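Local coordinates for FdhC (Acinetobacter nosocomialis, PDB 5KTC), which transfers a 3-hydroxybutanoyl group from coenzyme A to the amino group of a dTDP-linked dideoxy sugar, as a GNAT-type sugar N-acyltransferase, at residues V2-K7 with Y116-S121; C25-N30 with I77-L82; G95-N100 with E110-V115. All blocks are in the same frame, centred on the assembly; numbering follows the deposited sequence. Where two conformers were deposited one is given.

Interaction 1: residues V2-K7 with Y116-S121; sequences VNFNLK and YEAGFS. With MG (magnesium ion), chain E.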
loop_
_atom_site.group_PDB
_atom_site.type_symbol
_atom_site.label_atom_id
_atom_site.label_comp_id
_atom_site.label_asym_id
_atom_site.label_seq_id
_atom_site.Cartn_x
_atom_site.Cartn_y
_atom_site.Cartn_z
ATOM N N VAL A 2 15.230 0.057 10.305
ATOM C CA VAL A 2 14.702 1.017 9.279
ATOM C C VAL A 2 13.685 1.958 9.923
ATOM O O VAL A 2 12.982 1.599 10.860
ATOM C CB VAL A 2 14.048 0.298 8.059
ATOM C CG1 VAL A 2 13.641 1.310 6.981
ATOM C CG2 VAL A 2 14.992 -0.759 7.474
ATOM N N ASN A 3 13.642 3.181 9.446
ATOM C CA ASN A 3 12.584 4.098 9.835
ATOM C C ASN A 3 12.147 4.854 8.559
ATOM O O ASN A 3 12.961 5.190 7.653
ATOM C CB ASN A 3 12.991 4.992 11.016
ATOM C CG ASN A 3 13.375 6.400 10.585
ATOM O OD1 ASN A 3 14.494 6.638 10.133
ATOM N ND2 ASN A 3 12.449 7.336 10.715
ATOM N N PHE A 4 10.832 4.976 8.450
ATOM C CA PHE A 4 10.189 5.481 7.278
ATOM C C PHE A 4 9.737 6.917 7.492
ATOM O O PHE A 4 9.307 7.306 8.594
ATOM C CB PHE A 4 8.987 4.611 6.906
ATOM C CG PHE A 4 9.359 3.187 6.633
ATOM C CD1 PHE A 4 9.775 2.786 5.362
ATOM C CD2 PHE A 4 9.350 2.245 7.654
ATOM C CE1 PHE A 4 10.135 1.460 5.106
ATOM C CE2 PHE A 4 9.733 0.919 7.399
ATOM C CZ PHE A 4 10.118 0.532 6.131
ATOM N N ASN A 5 9.754 7.672 6.428
ATOM C CA ASN A 5 9.268 9.034 6.460
ATOM C C ASN A 5 8.394 9.209 5.233
ATOM O O ASN A 5 8.716 9.862 4.340
ATOM C CB ASN A 5 10.441 10.002 6.569
ATOM C CG ASN A 5 11.197 9.807 7.875
ATOM O OD1 ASN A 5 10.712 10.128 8.944
ATOM N ND2 ASN A 5 12.360 9.209 7.784
ATOM N N LEU A 6 7.240 8.579 5.276
ATOM C CA LEU A 6 6.351 8.503 4.154
ATOM C C LEU A 6 5.194 9.445 4.310
ATOM O O LEU A 6 4.242 9.253 5.113
ATOM C CB LEU A 6 5.881 7.058 3.982
ATOM C CG LEU A 6 6.953 5.992 3.813
ATOM C CD1 LEU A 6 6.307 4.580 3.973
ATOM C CD2 LEU A 6 7.599 6.149 2.449
ATOM N N LYS A 7 5.218 10.487 3.465
ATOM C CA LYS A 7 4.125 11.428 3.423
ATOM C C LYS A 7 3.941 11.950 2.028
ATOM O O LYS A 7 4.896 12.150 1.335
ATOM C CB LYS A 7 4.358 12.600 4.400
ATOM C CG LYS A 7 5.659 13.401 4.179
ATOM C CD LYS A 7 5.907 14.556 5.222
ATOM C CE LYS A 7 4.861 15.713 5.125
ATOM N NZ LYS A 7 4.286 16.286 6.408
ATOM N N TYR A 116 5.753 2.255 -3.250
ATOM C CA TYR A 116 6.884 2.073 -4.132
ATOM C C TYR A 116 8.120 2.872 -3.682
ATOM O O TYR A 116 9.229 2.395 -3.873
ATOM C CB TYR A 116 6.478 2.418 -5.590
ATOM C CG TYR A 116 5.425 1.488 -6.131
ATOM C CD1 TYR A 116 5.568 0.084 -6.020
ATOM C CD2 TYR A 116 4.312 1.944 -6.811
ATOM C CE1 TYR A 116 4.660 -0.785 -6.560
ATOM C CE2 TYR A 116 3.364 1.072 -7.299
ATOM C CZ TYR A 116 3.552 -0.292 -7.190
ATOM O OH TYR A 116 2.639 -1.203 -7.655
ATOM N N GLU A 117 7.939 4.056 -3.115
ATOM C CA GLU A 117 9.043 4.844 -2.491
ATOM C C GLU A 117 9.703 3.938 -1.403
ATOM O O GLU A 117 10.925 3.762 -1.340
ATOM C CB GLU A 117 8.469 6.197 -1.924
ATOM C CG GLU A 117 9.370 7.449 -1.878
ATOM C CD GLU A 117 8.717 8.716 -1.246
ATOM O OE1 GLU A 117 9.164 9.047 -0.126
ATOM O OE2 GLU A 117 7.797 9.404 -1.819
ATOM N N ALA A 118 8.865 3.347 -0.558
ATOM C CA ALA A 118 9.385 2.532 0.548
ATOM C C ALA A 118 10.152 1.340 0.043
ATOM O O ALA A 118 11.296 1.035 0.494
ATOM C CB ALA A 118 8.268 2.108 1.451
ATOM N N GLY A 119 9.553 0.639 -0.911
ATOM C CA GLY A 119 10.121 -0.599 -1.385
ATOM C C GLY A 119 11.340 -0.402 -2.226
ATOM O O GLY A 119 12.320 -1.038 -2.005
ATOM N N PHE A 120 11.287 0.509 -3.187
ATOM C CA PHE A 120 12.377 0.653 -4.146
ATOM C C PHE A 120 13.481 1.554 -3.628
ATOM O O PHE A 120 14.665 1.233 -3.803
ATOM C CB PHE A 120 11.869 1.178 -5.489
ATOM C CG PHE A 120 10.967 0.253 -6.197
ATOM C CD1 PHE A 120 11.356 -1.036 -6.503
ATOM C CD2 PHE A 120 9.729 0.675 -6.616
ATOM C CE1 PHE A 120 10.513 -1.860 -7.206
ATOM C CE2 PHE A 120 8.884 -0.164 -7.316
ATOM C CZ PHE A 120 9.249 -1.412 -7.616
ATOM N N SER A 121 13.139 2.682 -2.994
ATOM C CA SER A 121 14.219 3.527 -2.515
ATOM C C SER A 121 14.560 3.294 -0.993
ATOM O O SER A 121 15.709 3.012 -0.694
ATOM C CB SER A 121 14.007 4.945 -2.965
ATOM O OG SER A 121 13.303 5.592 -1.971
HETATM MG MG MG E . 8.548 8.944 10.157
HETATM O O HOH W 1 9.950 7.589 11.430
HETATM O O HOH W 2 7.678 10.560 1.737
#
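Phe4 and Leu6 share one torsion setting, and it brings both side chains to Ala118. In each, CG stands anti to the carbonyl carbon (chi1 -60° for Phe4, -56° for Leu6). The backbone of 2-7 runs past the helix, and the two residues reach it with the far parts of their side chains. Leu6 CD1 lies 4.0 Å from Ala118 CB. Phe4 CE1 lies 4.2 Å from the same methyl, Ala118 CB, which approaches the ring obliquely. The small CB of Ala118 points toward the N-terminal segment and is shared by both neighbours. Val2 CG1 sits over one face of the Phe4 ring, offset toward the rim. Phe4 also meets Tyr64 and Phe66 edge-to-face, so the ring is buried between helix 107-122 and the sheet.

No direct hydrogen bond joins the two segments. In one of its two deposited conformers, Glu117 extends beyond CG and runs alongside Leu6, the two chains pointing opposite ways. Glu117 OE1 then lies 2.8 Å from water 2, within hydrogen-bonding reach. The water has more acceptors around it than protons to give. It accepts from Lys7 N at 3.0 Å and lies near Asn5 O. With two conformers of Glu117, this bridge may be only partly occupied.

The other side of the segment holds a magnesium ion. Phe4 O binds it at 2.4 Å, and Asn5 OD1 lies at a longer 2.7 Å. Water 1 is a further ligand at 2.3 Å and accepts from Asn3 ND2. One residue, Phe4, thus gives its ring to the core and its carbonyl to the metal. Leu6 makes a backbone hydrogen bond with Leu13 of strand 11-15. This is an N-terminal segment packed between the edge of the GNAT sheet and helix 107-122, with a magnesium site on its outer side.

Interaction 2: residues C25-N30 with I77-L82; sequences CTLRNN and IGTVRL. With FUH ([[(2~{R},3~{S},5~{R})-5-[5-methyl-2,4-bis(oxidanylidene)pyrimidin-1-yl]-3-oxidanyl-oxolan-2-yl]methoxy-oxidanyl-phosphoryl] [(2~{R},3~{R},4~{S},5~{R},6~{R})-6-methyl-3,5-bis(oxidanyl)-4-[[(3~{R})-3-oxidanylbutanoyl]amino]oxan-2-yl] hydrogen phosphate), chain C.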
loop_
_atom_site.group_PDB
_atom_site.type_symbol
_atom_site.label_atom_id
_atom_site.label_comp_id
_atom_site.label_asym_id
_atom_site.label_seq_id
_atom_site.Cartn_x
_atom_site.Cartn_y
_atom_site.Cartn_z
ATOM N N CYS A 25 -9.516 -4.265 12.810
ATOM C CA CYS A 25 -10.665 -5.192 12.842
ATOM C C CYS A 25 -11.860 -4.567 12.155
ATOM O O CYS A 25 -12.500 -5.182 11.319
ATOM C CB CYS A 25 -11.091 -5.542 14.277
ATOM S SG CYS A 25 -10.003 -6.734 15.011
ATOM N N THR A 26 -12.155 -3.322 12.501
ATOM C CA THR A 26 -13.304 -2.650 11.955
ATOM C C THR A 26 -13.223 -2.460 10.477
ATOM O O THR A 26 -14.185 -2.694 9.797
ATOM C CB THR A 26 -13.546 -1.329 12.687
ATOM O OG1 THR A 26 -13.844 -1.624 14.054
ATOM C CG2 THR A 26 -14.708 -0.563 12.081
ATOM N N LEU A 27 -12.060 -2.044 9.984
ATOM C CA LEU A 27 -11.878 -1.824 8.571
ATOM C C LEU A 27 -12.079 -3.120 7.774
ATOM O O LEU A 27 -12.839 -3.133 6.814
ATOM C CB LEU A 27 -10.468 -1.286 8.319
ATOM C CG LEU A 27 -10.055 -0.865 6.930
ATOM C CD1 LEU A 27 -10.818 0.389 6.527
ATOM C CD2 LEU A 27 -8.508 -0.636 6.946
ATOM N N ARG A 28 -11.384 -4.179 8.222
ATOM C CA ARG A 28 -11.338 -5.471 7.507
ATOM C C ARG A 28 -12.685 -6.233 7.547
ATOM O O ARG A 28 -12.961 -7.043 6.656
ATOM C CB ARG A 28 -10.237 -6.308 8.087
ATOM C CG ARG A 28 -8.837 -5.822 7.670
ATOM C CD ARG A 28 -7.776 -6.802 8.145
ATOM N NE ARG A 28 -7.826 -8.020 7.323
ATOM C CZ ARG A 28 -7.135 -8.252 6.208
ATOM N NH1 ARG A 28 -6.252 -7.363 5.712
ATOM N NH2 ARG A 28 -7.373 -9.388 5.526
ATOM N N ASN A 29 -13.538 -5.919 8.534
ATOM C CA ASN A 29 -14.854 -6.530 8.669
ATOM C C ASN A 29 -15.969 -5.647 8.137
ATOM O O ASN A 29 -17.161 -5.937 8.350
ATOM C CB ASN A 29 -15.072 -6.935 10.127
ATOM C CG ASN A 29 -14.251 -8.164 10.515
ATOM O OD1 ASN A 29 -14.656 -9.276 10.249
ATOM N ND2 ASN A 29 -13.103 -7.973 11.113
ATOM N N ASN A 30 -15.598 -4.549 7.495
ATOM C CA ASN A 30 -16.508 -3.722 6.765
ATOM C C ASN A 30 -16.856 -4.449 5.470
ATOM O O ASN A 30 -16.004 -4.575 4.563
ATOM C CB ASN A 30 -15.862 -2.351 6.496
ATOM C CG ASN A 30 -16.832 -1.316 5.932
ATOM O OD1 ASN A 30 -17.806 -1.647 5.276
ATOM N ND2 ASN A 30 -16.498 -0.066 6.095
ATOM N N ILE A 77 -7.429 6.332 7.737
ATOM C CA ILE A 77 -8.288 6.064 6.577
ATOM C C ILE A 77 -7.969 4.715 5.898
ATOM O O ILE A 77 -8.646 4.348 4.988
ATOM C CB ILE A 77 -8.194 7.188 5.547
ATOM C CG1 ILE A 77 -6.717 7.430 5.094
ATOM C CG2 ILE A 77 -8.746 8.511 6.134
ATOM C CD1 ILE A 77 -6.660 8.305 3.849
ATOM N N GLY A 78 -6.965 3.967 6.374
ATOM C CA GLY A 78 -6.735 2.653 5.802
ATOM C C GLY A 78 -5.450 1.964 6.173
ATOM O O GLY A 78 -4.800 2.333 7.160
ATOM N N THR A 79 -5.108 0.931 5.373
ATOM C CA THR A 79 -3.972 0.122 5.629
ATOM C C THR A 79 -3.210 -0.159 4.372
ATOM O O THR A 79 -3.768 -0.126 3.253
ATOM C CB THR A 79 -4.328 -1.237 6.259
ATOM O OG1 THR A 79 -5.193 -1.993 5.390
ATOM C CG2 THR A 79 -4.960 -1.001 7.561
ATOM N N VAL A 80 -1.926 -0.495 4.533
ATOM C CA VAL A 80 -1.192 -1.070 3.398
ATOM C C VAL A 80 0.011 -1.789 3.912
ATOM O O VAL A 80 0.524 -1.437 4.992
ATOM C CB VAL A 80 -0.832 0.003 2.316
ATOM C CG1 VAL A 80 0.253 0.955 2.834
ATOM C CG2 VAL A 80 -0.430 -0.658 0.997
ATOM N N ARG A 81 0.453 -2.780 3.176
ATOM C CA ARG A 81 1.565 -3.676 3.676
ATOM C C ARG A 81 2.528 -4.090 2.602
ATOM O O ARG A 81 2.117 -4.398 1.490
ATOM C CB ARG A 81 0.933 -4.923 4.278
ATOM C CG ARG A 81 1.816 -5.833 5.112
ATOM C CD ARG A 81 0.985 -6.788 6.001
ATOM N NE ARG A 81 0.174 -7.670 5.186
ATOM C CZ ARG A 81 0.265 -8.998 4.965
ATOM N NH1 ARG A 81 1.119 -9.818 5.571
ATOM N NH2 ARG A 81 -0.598 -9.515 4.109
ATOM N N LEU A 82 3.820 -4.142 2.972
ATOM C CA LEU A 82 4.889 -4.743 2.228
ATOM C C LEU A 82 5.348 -5.999 2.923
ATOM O O LEU A 82 5.566 -5.998 4.120
ATOM C CB LEU A 82 6.110 -3.849 2.113
ATOM C CG LEU A 82 5.904 -2.626 1.231
ATOM C CD1 LEU A 82 4.943 -1.631 1.872
ATOM C CD2 LEU A 82 7.248 -2.021 1.008
HETATM O O1 FUH C . -4.059 -5.760 -1.643
HETATM C C1 FUH C . -3.658 -6.490 -2.543
HETATM C C2 FUH C . -2.810 -6.000 -3.670
HETATM C C3 FUH C . -2.974 -4.522 -3.915
HETATM O O2 FUH C . -4.028 -4.259 -4.876
HETATM C C4 FUH C . -1.717 -3.937 -4.505
HETATM N N1 FUH C . -3.931 -7.855 -2.563
HETATM C C5 FUH C . -4.454 -8.518 -1.364
HETATM C C6 FUH C . -5.621 -9.462 -1.710
HETATM O O3 FUH C . -5.164 -10.345 -2.643
HETATM C C7 FUH C . -6.072 -10.323 -0.552
HETATM C C8 FUH C . -7.031 -11.473 -0.940
HETATM O O4 FUH C . -4.940 -10.938 0.088
HETATM C C9 FUH C . -3.341 -9.308 -0.700
HETATM O O5 FUH C . -2.318 -8.453 -0.169
HETATM C C10 FUH C . -3.875 -10.047 0.461
HETATM O O6 FUH C . -4.349 -9.085 1.390
HETATM P P1 FUH C . -4.719 -9.464 2.868
HETATM O O7 FUH C . -6.080 -10.041 2.985
HETATM O O8 FUH C . -4.615 -8.134 3.615
HETATM O O9 FUH C . -3.555 -10.302 3.557
HETATM P P2 FUH C . -3.210 -11.864 3.542
HETATM O O10 FUH C . -1.770 -11.985 3.180
HETATM O O11 FUH C . -4.163 -12.516 2.550
HETATM O O12 FUH C . -3.494 -12.189 5.053
HETATM C C11 FUH C . -2.866 -13.317 5.669
HETATM C C12 FUH C . -3.765 -13.803 6.778
HETATM C C13 FUH C . -5.249 -13.920 6.371
HETATM O O13 FUH C . -5.901 -15.022 7.027
HETATM C C14 FUH C . -5.905 -12.662 6.922
HETATM C C15 FUH C . -5.064 -12.408 8.149
HETATM O O14 FUH C . -3.722 -12.885 7.875
HETATM N N2 FUH C . -4.840 -10.993 8.517
HETATM C C16 FUH C . -4.130 -10.159 7.706
HETATM C C17 FUH C . -3.873 -8.846 8.104
HETATM C C18 FUH C . -3.075 -7.888 7.246
HETATM C C19 FUH C . -4.415 -8.427 9.358
HETATM O O15 FUH C . -4.157 -7.229 9.790
HETATM N N3 FUH C . -5.110 -9.268 10.136
HETATM C C20 FUH C . -5.273 -10.532 9.730
HETATM O O16 FUH C . -5.982 -11.349 10.489
HETATM O O HOH W 3 -5.573 -4.601 6.651
#
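The guanidinium of Arg28 carries the thymine ring of the nucleotide-sugar over one face, with FUH C17 3.6 Å above the plane. Phosphorus P1 and water 3 lie at its edge, in the plane. Arg81, on the strand, meets the base at its methyl: C18 lies over one face of the Arg81 guanidinium, and phosphate oxygen O10 is at the edge.

The bonds to the diphosphate differ in quality. Arg28 NH1 reaches FUH O8 at 2.8 Å, and Arg28 NH2 reaches FUH O7 at 2.9 Å with a nearly straight N-H...O angle of 173°. Arg81 NH2 bonds FUH O10 on the second phosphate at a more bent 140°. Glu63 forms a salt bridge with Arg81 NH1.

Protein touches protein through Leu27 and Thr79, which meet tip to tip. With CG anti to the backbone N (chi1 -175°), Leu27 sends CD2 to 3.6 Å from Thr79 CG2. The same methyl, Leu27 CD2, rests 3.9 Å from Gly78 CA, in the classic beta bulge formed by Ile77 and Gly78 opposite Ile68. Thr79 OG1 donates to Ser96 O and accepts from water 3, which also accepts from Arg28 NH1. Two arginines on separate elements thus share one diphosphate, whose negative charge probably offsets theirs.

Interaction 3: residues G95-N100 with E110-V115; sequences GSWILN and ESALLV. With FUH ([[(2~{R},3~{S},5~{R})-5-[5-methyl-2,4-bis(oxidanylidene)pyrimidin-1-yl]-3-oxidanyl-oxolan-2-yl]methoxy-oxidanyl-phosphoryl] [(2~{R},3~{R},4~{S},5~{R},6~{R})-6-methyl-3,5-bis(oxidanyl)-4-[[(3~{R})-3-oxidanylbutanoyl]amino]oxan-2-yl] hydrogen phosphate), chain C.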
loop_
_atom_site.group_PDB
_atom_site.type_symbol
_atom_site.label_atom_id
_atom_site.label_comp_id
_atom_site.label_asym_id
_atom_site.label_seq_id
_atom_site.Cartn_x
_atom_site.Cartn_y
_atom_site.Cartn_z
ATOM N N GLY A 95 0.225 -5.195 -0.644
ATOM C CA GLY A 95 -1.195 -5.462 -0.577
ATOM C C GLY A 95 -1.754 -5.088 0.768
ATOM O O GLY A 95 -1.361 -4.054 1.357
ATOM N N SER A 96 -2.687 -5.897 1.274
ATOM C CA SER A 96 -3.526 -5.476 2.397
ATOM C C SER A 96 -4.014 -4.022 2.268
ATOM O O SER A 96 -4.014 -3.242 3.250
ATOM C CB SER A 96 -2.877 -5.727 3.760
ATOM O OG SER A 96 -2.365 -7.035 3.924
ATOM N N TRP A 97 -4.414 -3.669 1.059
ATOM C CA TRP A 97 -4.497 -2.261 0.665
ATOM C C TRP A 97 -5.965 -1.910 0.747
ATOM O O TRP A 97 -6.791 -2.394 -0.072
ATOM C CB TRP A 97 -4.030 -2.086 -0.731
ATOM C CG TRP A 97 -3.927 -0.666 -1.209
ATOM C CD1 TRP A 97 -3.592 0.438 -0.487
ATOM C CD2 TRP A 97 -4.111 -0.236 -2.561
ATOM N NE1 TRP A 97 -3.557 1.541 -1.329
ATOM C CE2 TRP A 97 -3.851 1.149 -2.601
ATOM C CE3 TRP A 97 -4.477 -0.897 -3.743
ATOM C CZ2 TRP A 97 -3.977 1.896 -3.752
ATOM C CZ3 TRP A 97 -4.598 -0.148 -4.926
ATOM C CH2 TRP A 97 -4.313 1.243 -4.912
ATOM N N ILE A 98 -6.298 -1.092 1.739
ATOM C CA ILE A 98 -7.685 -0.779 2.049
ATOM C C ILE A 98 -7.807 0.699 2.400
ATOM O O ILE A 98 -7.004 1.229 3.165
ATOM C CB ILE A 98 -8.264 -1.581 3.217
ATOM C CG1 ILE A 98 -7.962 -3.098 3.099
ATOM C CG2 ILE A 98 -9.763 -1.409 3.213
ATOM C CD1 ILE A 98 -8.109 -3.922 4.340
ATOM N N LEU A 99 -8.799 1.351 1.806
ATOM C CA LEU A 99 -9.120 2.751 2.164
ATOM C C LEU A 99 -10.628 2.864 2.486
ATOM O O LEU A 99 -11.438 2.334 1.724
ATOM C CB LEU A 99 -8.765 3.660 1.006
ATOM C CG LEU A 99 -7.268 3.906 0.771
ATOM C CD1 LEU A 99 -7.079 4.643 -0.531
ATOM C CD2 LEU A 99 -6.594 4.687 1.897
ATOM N N ASN A 100 -10.984 3.567 3.559
ATOM C CA ASN A 100 -12.416 3.623 3.955
ATOM C C ASN A 100 -13.047 4.883 3.384
ATOM O O ASN A 100 -12.377 5.652 2.679
ATOM C CB ASN A 100 -12.584 3.548 5.484
ATOM C CG ASN A 100 -11.979 4.720 6.233
ATOM O OD1 ASN A 100 -11.789 5.809 5.721
ATOM N ND2 ASN A 100 -11.612 4.462 7.490
ATOM N N GLU A 110 -1.760 8.312 -3.852
ATOM C CA GLU A 110 -0.647 8.707 -2.992
ATOM C C GLU A 110 -0.018 7.495 -2.238
ATOM O O GLU A 110 1.201 7.344 -2.120
ATOM C CB GLU A 110 -1.153 9.713 -1.933
ATOM C CG GLU A 110 -1.597 11.059 -2.531
ATOM C CD GLU A 110 -2.019 12.096 -1.514
ATOM O OE1 GLU A 110 -1.782 11.967 -0.306
ATOM O OE2 GLU A 110 -2.534 13.109 -1.969
ATOM N N SER A 111 -0.916 6.680 -1.709
ATOM C CA SER A 111 -0.489 5.494 -0.896
ATOM C C SER A 111 0.243 4.481 -1.764
ATOM O O SER A 111 1.311 3.979 -1.361
ATOM C CB SER A 111 -1.668 4.891 -0.139
ATOM O OG SER A 111 -2.700 4.428 -0.953
ATOM N N ALA A 112 -0.233 4.250 -2.997
ATOM C CA ALA A 112 0.493 3.363 -3.892
ATOM C C ALA A 112 1.949 3.892 -4.166
ATOM O O ALA A 112 2.963 3.148 -4.079
ATOM C CB ALA A 112 -0.292 3.129 -5.220
ATOM N N LEU A 113 2.046 5.204 -4.411
ATOM C CA LEU A 113 3.311 5.791 -4.692
ATOM C C LEU A 113 4.242 5.691 -3.503
ATOM O O LEU A 113 5.431 5.483 -3.669
ATOM C CB LEU A 113 3.166 7.270 -5.148
ATOM C CG LEU A 113 2.413 7.412 -6.456
ATOM C CD1 LEU A 113 1.978 8.887 -6.646
ATOM C CD2 LEU A 113 3.285 6.877 -7.618
ATOM N N LEU A 114 3.713 5.821 -2.298
ATOM C CA LEU A 114 4.530 5.808 -1.143
ATOM C C LEU A 114 4.973 4.393 -0.910
ATOM O O LEU A 114 6.094 4.166 -0.448
ATOM C CB LEU A 114 3.781 6.363 0.049
ATOM C CG LEU A 114 3.547 7.891 0.069
ATOM C CD1 LEU A 114 2.647 8.258 1.250
ATOM C CD2 LEU A 114 4.857 8.670 0.084
ATOM N N VAL A 115 4.114 3.437 -1.207
ATOM C CA VAL A 115 4.583 2.001 -1.159
ATOM C C VAL A 115 5.812 1.784 -2.000
ATOM O O VAL A 115 6.774 1.135 -1.551
ATOM C CB VAL A 115 3.502 0.994 -1.552
ATOM C CG1 VAL A 115 4.103 -0.388 -1.907
ATOM C CG2 VAL A 115 2.414 0.955 -0.487
HETATM O O1 FUH C . -4.059 -5.760 -1.643
HETATM C C1 FUH C . -3.658 -6.490 -2.543
HETATM C C2 FUH C . -2.810 -6.000 -3.670
HETATM C C3 FUH C . -2.974 -4.522 -3.915
HETATM O O2 FUH C . -4.028 -4.259 -4.876
HETATM C C4 FUH C . -1.717 -3.937 -4.505
HETATM N N1 FUH C . -3.931 -7.855 -2.563
HETATM C C5 FUH C . -4.454 -8.518 -1.364
HETATM C C6 FUH C . -5.621 -9.462 -1.710
HETATM O O3 FUH C . -5.164 -10.345 -2.643
HETATM C C7 FUH C . -6.072 -10.323 -0.552
HETATM C C8 FUH C . -7.031 -11.473 -0.940
HETATM O O4 FUH C . -4.940 -10.938 0.088
HETATM C C9 FUH C . -3.341 -9.308 -0.700
HETATM O O5 FUH C . -2.318 -8.453 -0.169
HETATM C C10 FUH C . -3.875 -10.047 0.461
HETATM O O6 FUH C . -4.349 -9.085 1.390
HETATM P P1 FUH C . -4.719 -9.464 2.868
HETATM O O7 FUH C . -6.080 -10.041 2.985
HETATM O O8 FUH C . -4.615 -8.134 3.615
HETATM O O9 FUH C . -3.555 -10.302 3.557
HETATM P P2 FUH C . -3.210 -11.864 3.542
HETATM O O10 FUH C . -1.770 -11.985 3.180
HETATM O O11 FUH C . -4.163 -12.516 2.550
HETATM O O12 FUH C . -3.494 -12.189 5.053
HETATM C C11 FUH C . -2.866 -13.317 5.669
HETATM C C12 FUH C . -3.765 -13.803 6.778
HETATM C C13 FUH C . -5.249 -13.920 6.371
HETATM O O13 FUH C . -5.901 -15.022 7.027
HETATM C C14 FUH C . -5.905 -12.662 6.922
HETATM C C15 FUH C . -5.064 -12.408 8.149
HETATM O O14 FUH C . -3.722 -12.885 7.875
HETATM N N2 FUH C . -4.840 -10.993 8.517
HETATM C C16 FUH C . -4.130 -10.159 7.706
HETATM C C17 FUH C . -3.873 -8.846 8.104
HETATM C C18 FUH C . -3.075 -7.888 7.246
HETATM C C19 FUH C . -4.415 -8.427 9.358
HETATM O O15 FUH C . -4.157 -7.229 9.790
HETATM N N3 FUH C . -5.110 -9.268 10.136
HETATM C C20 FUH C . -5.273 -10.532 9.730
HETATM O O16 FUH C . -5.982 -11.349 10.489
#
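Strand 95-99 and helix 110-115 run roughly antiparallel, at 153° between their directions, and the axes of these short segments come within 10.7 Å. Trp97 spans much of that gap. Its CG is anti to the backbone N (chi1 -174°), which sends the indole toward the helix. Trp97 NE1 donates to Ser111 OG at 3.0 Å, with an N-H...O angle of 165°. The oxygen lies at the ring edge, almost in the indole plane. Ser111 OG in turn donates to Ala107 O, one turn back in the helix, so the serine hydroxyl both accepts and donates. The bond to Ala107 holds the hydroxyl, and the bond from NE1 then helps fix the rotation of the indole. Farther round the ring, Trp97 CZ2 packs against Ala112 CB at 4.2 Å. Trp94 and Phe142 meet the indole edge-to-face.

The helix is the crossover of a beta-alpha-beta unit, strand 91-99, helix 107-122, strand 127-133, in the GNAT fold. The strand serves both ligands. Trp97 O and Leu99 N hydrogen-bond the pantetheine arm of coenzyme A, the strand-like pairing familiar from this superfamily.

The product lies at the start of the segment. Ser96 has left-handed backbone angles, and its N donates to the sugar oxygen FUH O5 at 3.0 Å. Ser96 OG donates to the phosphate oxygen FUH O8; the 2.5 Å separation is unusually short. The same OG accepts from Arg81 NE, which helps position it. Trp97 N has a weak bond to the acyl carbonyl FUH O1 at 3.4 Å. Gly95, lacking a side chain, lets the ligand come close, with CA 3.1 Å from FUH O1. The acyl hydroxyl FUH O2 sits at the indole edge, 3.6 Å from Trp97 CE3.

Interaction 1 closes a long loop of the chain, and interactions 2 and 3 lie inside it, one after the other. Interactions 1 and 3 use successive parts of helix 107-122, and their centres are about 13 Å apart. The centres of interactions 2 and 3 are about 10 Å apart, and the two meet in the sheet, where strands 75-86 and 91-99 are neighbours. Ile77 O probably hydrogen-bonds Asn100 N between them. Interactions 1 and 2, about 19 Å between centres, lie on opposite sides of the chain's centre, yet Leu82 CD2 still touches Gly119 CA. The product touches interactions 2 and 3, whereas the magnesium is bound within interaction 1, away from the product.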